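Local structure of neuraminidase (Influenza A virus, 4GDI) at residues 137-148 / 160-168. The protein is a neuraminidase-like surface glycoprotein that may cleave terminal sialic acid from glycoconjugates, although its putative active site has diverged. Sequence-based numbering, arbitrary orientation.
Sequences FSASRGGPLRLP and FVIVSDGPN. With NAG (2-acetamido-2-deoxy-beta-D-glucopyranose), chain P.
D165 OD2 is gripped by two backbone amides and a water: S140 N reaches its syn lone pair at 2.9 Å in a nearly straight bond (168°), whereas R141 N, also 2.9 Å from OD2, comes from above the carboxylate plane. The other oxygen, OD1, accepts from G143 N and, within its own segment, from G166 N. With CG anti to the backbone N (chi1 -165°), the acid is carried into the 140-143 turn, where these bonds fix its rotation; L145 CD2 packs 3.6 Å from D165 CG. Beyond the acid, R146 and S164 form a single antiparallel hydrogen-bonded pair, with R146 N 2.7 Å from S164 O and S164 N donating back to R146 O. The bent R146 side chain lays one guanidinium face over S164 and reaches the backbone carbonyls of D165 and G166, NH1 donating to G166 O (2.8 Å) and NH2 to D165 O from above its carbonyl plane, while NE forms a salt bridge with E198. Farther along, L147 CD2 lies 4.0 Å from V163 CG2. Strand 132-138 is an edge strand of one four-stranded sheet and 158-165 belongs to the next, so this contact binds an interblade connection of the neuraminidase beta-propeller to the blade that follows it.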
ATOM      1  N   PHE A 137      -2.849 -34.393   2.521  1.00 29.47           N
ATOM      2  CA  PHE A 137      -2.874 -35.786   2.101  1.00 39.34           C
ATOM      3  C   PHE A 137      -1.806 -36.044   1.029  1.00 38.23           C
ATOM      4  O   PHE A 137      -1.350 -35.125   0.353  1.00 43.10           O
ATOM      5  CB  PHE A 137      -4.275 -36.209   1.638  1.00 37.75           C
ATOM      6  CG  PHE A 137      -4.851 -35.346   0.550  1.00 30.45           C
ATOM      7  CD1 PHE A 137      -4.629 -35.647  -0.776  1.00 28.06           C
ATOM      8  CD2 PHE A 137      -5.641 -34.252   0.861  1.00 27.58           C
ATOM      9  CE1 PHE A 137      -5.173 -34.859  -1.793  1.00 30.28           C
ATOM     10  CE2 PHE A 137      -6.187 -33.448  -0.149  1.00 26.56           C
ATOM     11  CZ  PHE A 137      -5.949 -33.759  -1.476  1.00 35.72           C
ATOM     12  N   SER A 138      -1.397 -37.300   0.901  1.00 35.69           N
ATOM     13  CA  SER A 138      -0.274 -37.672   0.041  1.00 35.56           C
ATOM     14  C   SER A 138      -0.714 -38.472  -1.173  1.00 32.66           C
ATOM     15  O   SER A 138      -1.780 -39.077  -1.175  1.00 37.18           O
ATOM     16  CB  SER A 138       0.725 -38.511   0.839  1.00 35.05           C
ATOM     17  OG  SER A 138       1.247 -37.786   1.935  1.00 46.61           O
ATOM     18  N   ALA A 139       0.132 -38.486  -2.194  1.00 30.66           N
ATOM     19  CA  ALA A 139      -0.091 -39.315  -3.366  1.00 33.57           C
ATOM     20  C   ALA A 139      -0.430 -40.733  -2.954  1.00 39.60           C
ATOM     21  O   ALA A 139       0.087 -41.239  -1.957  1.00 37.67           O
ATOM     22  CB  ALA A 139       1.149 -39.326  -4.233  1.00 35.85           C
ATOM     23  N   SER A 140      -1.289 -41.387  -3.723  1.00 37.75           N
ATOM     24  CA  SER A 140      -1.605 -42.787  -3.453  1.00 49.66           C
ATOM     25  C   SER A 140      -1.537 -43.653  -4.708  1.00 49.17           C
ATOM     26  O   SER A 140      -1.647 -44.871  -4.626  1.00 45.90           O
ATOM     27  CB  SER A 140      -2.988 -42.906  -2.809  1.00 45.00           C
ATOM     28  OG  SER A 140      -4.008 -42.544  -3.722  1.00 48.63           O
ATOM     29  N   ARG A 141      -1.355 -43.026  -5.864  1.00 37.60           N
ATOM     30  CA  ARG A 141      -1.278 -43.757  -7.116  1.00 36.81           C
ATOM     31  C   ARG A 141       0.033 -43.450  -7.829  1.00 40.61           C
ATOM     32  O   ARG A 141       0.130 -43.539  -9.053  1.00 35.21           O
ATOM     33  CB  ARG A 141      -2.473 -43.411  -8.001  1.00 40.10           C
ATOM     34  CG  ARG A 141      -3.813 -43.814  -7.401  1.00 50.08           C
ATOM     35  CD  ARG A 141      -3.991 -45.328  -7.408  1.00 54.66           C
ATOM     36  NE  ARG A 141      -5.390 -45.721  -7.256  1.00 75.04           N
ATOM     37  CZ  ARG A 141      -6.010 -45.897  -6.089  1.00 82.40           C
ATOM     38  NH1 ARG A 141      -5.369 -45.712  -4.939  1.00 74.88           N
ATOM     39  NH2 ARG A 141      -7.287 -46.259  -6.072  1.00 82.68           N
ATOM     40  N   GLY A 142       1.047 -43.080  -7.056  1.00 39.58           N
ATOM     41  CA  GLY A 142       2.378 -42.884  -7.604  1.00 37.63           C
ATOM     42  C   GLY A 142       2.801 -41.438  -7.750  1.00 41.51           C
ATOM     43  O   GLY A 142       3.996 -41.149  -7.869  1.00 36.59           O
ATOM     44  N   GLY A 143       1.836 -40.522  -7.748  1.00 33.74           N
ATOM     45  CA  GLY A 143       2.152 -39.111  -7.856  1.00 25.09           C
ATOM     46  C   GLY A 143       2.605 -38.716  -9.240  1.00 28.87           C
ATOM     47  O   GLY A 143       2.669 -39.550 -10.135  1.00 40.77           O
ATOM     48  N   PRO A 144       2.873 -37.421  -9.436  1.00 26.70           N
ATOM     49  CA  PRO A 144       2.635 -36.407  -8.404  1.00 28.99           C
ATOM     50  C   PRO A 144       1.154 -36.080  -8.281  1.00 29.35           C
ATOM     51  O   PRO A 144       0.399 -36.264  -9.239  1.00 31.15           O
ATOM     52  CB  PRO A 144       3.390 -35.193  -8.943  1.00 30.37           C
ATOM     53  CG  PRO A 144       3.311 -35.343 -10.429  1.00 24.69           C
ATOM     54  CD  PRO A 144       3.363 -36.829 -10.694  1.00 28.21           C
ATOM     55  N   LEU A 145       0.718 -35.644  -7.112  1.00 27.39           N
ATOM     56  CA  LEU A 145      -0.588 -35.014  -7.012  1.00 25.06           C
ATOM     57  C   LEU A 145      -0.579 -33.715  -7.808  1.00 26.39           C
ATOM     58  O   LEU A 145       0.421 -32.993  -7.821  1.00 23.45           O
ATOM     59  CB  LEU A 145      -0.962 -34.756  -5.560  1.00 25.70           C
ATOM     60  CG  LEU A 145      -1.187 -36.030  -4.759  1.00 32.36           C
ATOM     61  CD1 LEU A 145      -1.407 -35.680  -3.306  1.00 31.26           C
ATOM     62  CD2 LEU A 145      -2.360 -36.834  -5.312  1.00 33.29           C
ATOM     63  N   ARG A 146      -1.693 -33.453  -8.484  1.00 21.69           N
ATOM     64  CA  ARG A 146      -1.812 -32.318  -9.386  1.00 25.91           C
ATOM     65  C   ARG A 146      -3.096 -31.545  -9.121  1.00 24.06           C
ATOM     66  O   ARG A 146      -4.191 -32.099  -9.176  1.00 25.07           O
ATOM     67  CB  ARG A 146      -1.782 -32.798 -10.844  1.00 27.23           C
ATOM     68  CG  ARG A 146      -0.529 -33.613 -11.169  1.00 26.15           C
ATOM     69  CD  ARG A 146      -0.464 -34.015 -12.620  1.00 26.96           C
ATOM     70  NE  ARG A 146      -1.475 -34.969 -13.072  1.00 27.97           N
ATOM     71  CZ  ARG A 146      -1.476 -36.276 -12.810  1.00 26.93           C
ATOM     72  NH1 ARG A 146      -0.578 -36.811 -11.989  1.00 29.96           N
ATOM     73  NH2 ARG A 146      -2.407 -37.052 -13.348  1.00 23.50           N
ATOM     74  N   LEU A 147      -2.935 -30.267  -8.795  1.00 20.86           N
ATOM     75  CA  LEU A 147      -4.050 -29.331  -8.695  1.00 20.72           C
ATOM     76  C   LEU A 147      -4.276 -28.610 -10.029  1.00 25.81           C
ATOM     77  O   LEU A 147      -3.342 -28.436 -10.808  1.00 24.96           O
ATOM     78  CB  LEU A 147      -3.779 -28.350  -7.560  1.00 19.51           C
ATOM     79  CG  LEU A 147      -3.891 -29.042  -6.195  1.00 21.77           C
ATOM     80  CD1 LEU A 147      -3.173 -28.295  -5.048  1.00 23.01           C
ATOM     81  CD2 LEU A 147      -5.362 -29.213  -5.858  1.00 23.87           C
ATOM     82  N   PRO A 148      -5.521 -28.180 -10.299  1.00 23.80           N
ATOM     83  CA  PRO A 148      -5.826 -27.767 -11.678  1.00 25.38           C
ATOM     84  C   PRO A 148      -5.400 -26.358 -12.111  1.00 22.97           C
ATOM     85  O   PRO A 148      -5.580 -26.019 -13.284  1.00 25.15           O
ATOM     86  CB  PRO A 148      -7.345 -27.880 -11.738  1.00 22.41           C
ATOM     87  CG  PRO A 148      -7.797 -27.654 -10.330  1.00 24.83           C
ATOM     88  CD  PRO A 148      -6.725 -28.225  -9.449  1.00 23.24           C
ATOM     89  N   PHE A 160     -15.267 -27.414  -3.563  1.00 22.64           N
ATOM     90  CA  PHE A 160     -14.948 -28.615  -4.326  1.00 19.59           C
ATOM     91  C   PHE A 160     -13.765 -28.363  -5.254  1.00 23.81           C
ATOM     92  O   PHE A 160     -13.643 -27.286  -5.833  1.00 18.79           O
ATOM     93  CB  PHE A 160     -16.162 -29.036  -5.146  1.00 21.86           C
ATOM     94  CG  PHE A 160     -17.388 -29.270  -4.315  1.00 19.82           C
ATOM     95  CD1 PHE A 160     -18.186 -28.209  -3.923  1.00 27.09           C
ATOM     96  CD2 PHE A 160     -17.749 -30.558  -3.939  1.00 19.30           C
ATOM     97  CE1 PHE A 160     -19.333 -28.422  -3.148  1.00 28.28           C
ATOM     98  CE2 PHE A 160     -18.894 -30.776  -3.157  1.00 21.01           C
ATOM     99  CZ  PHE A 160     -19.676 -29.702  -2.763  1.00 26.70           C
ATOM    100  N   VAL A 161     -12.886 -29.349  -5.381  1.00 23.98           N
ATOM    101  CA  VAL A 161     -11.739 -29.224  -6.269  1.00 20.13           C
ATOM    102  C   VAL A 161     -11.414 -30.585  -6.860  1.00 27.90           C
ATOM    103  O   VAL A 161     -11.622 -31.610  -6.215  1.00 23.83           O
ATOM    104  CB  VAL A 161     -10.530 -28.667  -5.532  1.00 19.83           C
ATOM    105  CG1 VAL A 161     -10.090 -29.618  -4.420  1.00 27.44           C
ATOM    106  CG2 VAL A 161      -9.392 -28.398  -6.488  1.00 26.16           C
ATOM    107  N   ILE A 162     -10.952 -30.587  -8.103  1.00 25.71           N
ATOM    108  CA  ILE A 162     -10.498 -31.802  -8.765  1.00 22.18           C
ATOM    109  C   ILE A 162      -9.007 -31.992  -8.505  1.00 26.37           C
ATOM    110  O   ILE A 162      -8.209 -31.109  -8.789  1.00 24.79           O
ATOM    111  CB  ILE A 162     -10.723 -31.752 -10.297  1.00 25.58           C
ATOM    112  CG1 ILE A 162     -12.182 -31.393 -10.628  1.00 29.36           C
ATOM    113  CG2 ILE A 162     -10.361 -33.080 -10.933  1.00 30.73           C
ATOM    114  CD1 ILE A 162     -13.189 -32.272  -9.964  1.00 33.25           C
ATOM    115  N   VAL A 163      -8.642 -33.144  -7.953  1.00 23.19           N
ATOM    116  CA  VAL A 163      -7.240 -33.494  -7.747  1.00 22.82           C
ATOM    117  C   VAL A 163      -6.862 -34.695  -8.621  1.00 25.61           C
ATOM    118  O   VAL A 163      -7.606 -35.673  -8.687  1.00 24.66           O
ATOM    119  CB  VAL A 163      -6.986 -33.864  -6.277  1.00 23.77           C
ATOM    120  CG1 VAL A 163      -5.566 -34.365  -6.090  1.00 24.78           C
ATOM    121  CG2 VAL A 163      -7.265 -32.672  -5.367  1.00 27.88           C
ATOM    122  N   SER A 164      -5.707 -34.624  -9.281  1.00 22.35           N
ATOM    123  CA  SER A 164      -5.261 -35.717 -10.149  1.00 24.91           C
ATOM    124  C   SER A 164      -3.984 -36.361  -9.610  1.00 26.40           C
ATOM    125  O   SER A 164      -3.184 -35.709  -8.934  1.00 21.30           O
ATOM    126  CB  SER A 164      -5.040 -35.226 -11.576  1.00 28.16           C
ATOM    127  OG  SER A 164      -6.218 -34.641 -12.098  1.00 27.65           O
ATOM    128  N   ASP A 165      -3.817 -37.643  -9.922  1.00 29.48           N
ATOM    129  CA  ASP A 165      -2.733 -38.471  -9.391  1.00 28.30           C
ATOM    130  C   ASP A 165      -2.319 -39.426 -10.503  1.00 33.04           C
ATOM    131  O   ASP A 165      -3.034 -39.575 -11.501  1.00 27.59           O
ATOM    132  CB  ASP A 165      -3.237 -39.247  -8.178  1.00 24.31           C
ATOM    133  CG  ASP A 165      -2.116 -39.850  -7.331  1.00 36.74           C
ATOM    134  OD1 ASP A 165      -0.948 -39.902  -7.776  1.00 34.97           O
ATOM    135  OD2 ASP A 165      -2.434 -40.310  -6.211  1.00 36.36           O
ATOM    136  N   GLY A 166      -1.162 -40.062 -10.354  1.00 34.12           N
ATOM    137  CA  GLY A 166      -0.689 -41.012 -11.349  1.00 27.98           C
ATOM    138  C   GLY A 166       0.381 -40.454 -12.269  1.00 29.16           C
ATOM    139  O   GLY A 166       0.243 -39.355 -12.790  1.00 33.68           O
ATOM    140  N   PRO A 167       1.463 -41.226 -12.496  1.00 37.34           N
ATOM    141  CA  PRO A 167       2.612 -40.748 -13.280  1.00 36.54           C
ATOM    142  C   PRO A 167       2.373 -40.615 -14.778  1.00 34.00           C
ATOM    143  O   PRO A 167       3.105 -39.886 -15.437  1.00 38.62           O
ATOM    144  CB  PRO A 167       3.671 -41.834 -13.046  1.00 40.45           C
ATOM    145  CG  PRO A 167       2.905 -43.046 -12.671  1.00 45.24           C
ATOM    146  CD  PRO A 167       1.730 -42.539 -11.886  1.00 39.45           C
ATOM    147  N   ASN A 168       1.381 -41.309 -15.319  1.00 35.65           N
ATOM    148  CA  ASN A 168       1.189 -41.313 -16.765  1.00 44.42           C
ATOM    149  C   ASN A 168      -0.203 -40.905 -17.216  1.00 36.58           C
ATOM    150  O   ASN A 168      -1.205 -41.360 -16.668  1.00 36.84           O
ATOM    151  CB  ASN A 168       1.527 -42.695 -17.320  1.00 63.15           C
ATOM    152  CG  ASN A 168       2.940 -43.112 -16.984  1.00 48.95           C
ATOM    153  OD1 ASN A 168       3.158 -44.125 -16.323  1.00 44.80           O
ATOM    154  ND2 ASN A 168       3.913 -42.314 -17.424  1.00 49.25           N
TER
HETATM  155  C1  NAG P 507       1.643 -45.031 -20.722  1.00 72.11           C
HETATM  156  C2  NAG P 507       2.202 -46.439 -20.928  1.00 80.84           C
HETATM  157  C3  NAG P 507       3.541 -46.584 -20.223  1.00 79.84           C
HETATM  158  C4  NAG P 507       4.466 -45.544 -20.833  1.00 79.87           C
HETATM  159  C5  NAG P 507       3.878 -44.165 -20.543  1.00 68.01           C
HETATM  160  C6  NAG P 507       4.797 -43.031 -21.002  1.00 67.85           C
HETATM  161  C7  NAG P 507       0.963 -48.489 -21.300  1.00 83.52           C
HETATM  162  C8  NAG P 507       1.036 -49.860 -20.695  1.00 87.72           C
HETATM  163  N2  NAG P 507       1.276 -47.471 -20.498  1.00 89.09           N
HETATM  164  O3  NAG P 507       4.060 -47.886 -20.387  1.00 79.33           O
HETATM  165  O4  NAG P 507       5.772 -45.678 -20.315  1.00 88.66           O
HETATM  166  O5  NAG P 507       2.588 -44.048 -21.129  1.00 68.02           O
HETATM  167  O6  NAG P 507       4.895 -42.956 -22.410  1.00 73.61           O
HETATM  168  O7  NAG P 507       0.632 -48.345 -22.477  1.00 69.13           O
HETATM  169  O   HOH W   1      -5.256 -40.236  -5.528  1.00 43.80           O
HETATM  170  O   HOH W   2      -6.198 -31.897 -11.572  1.00 33.71           O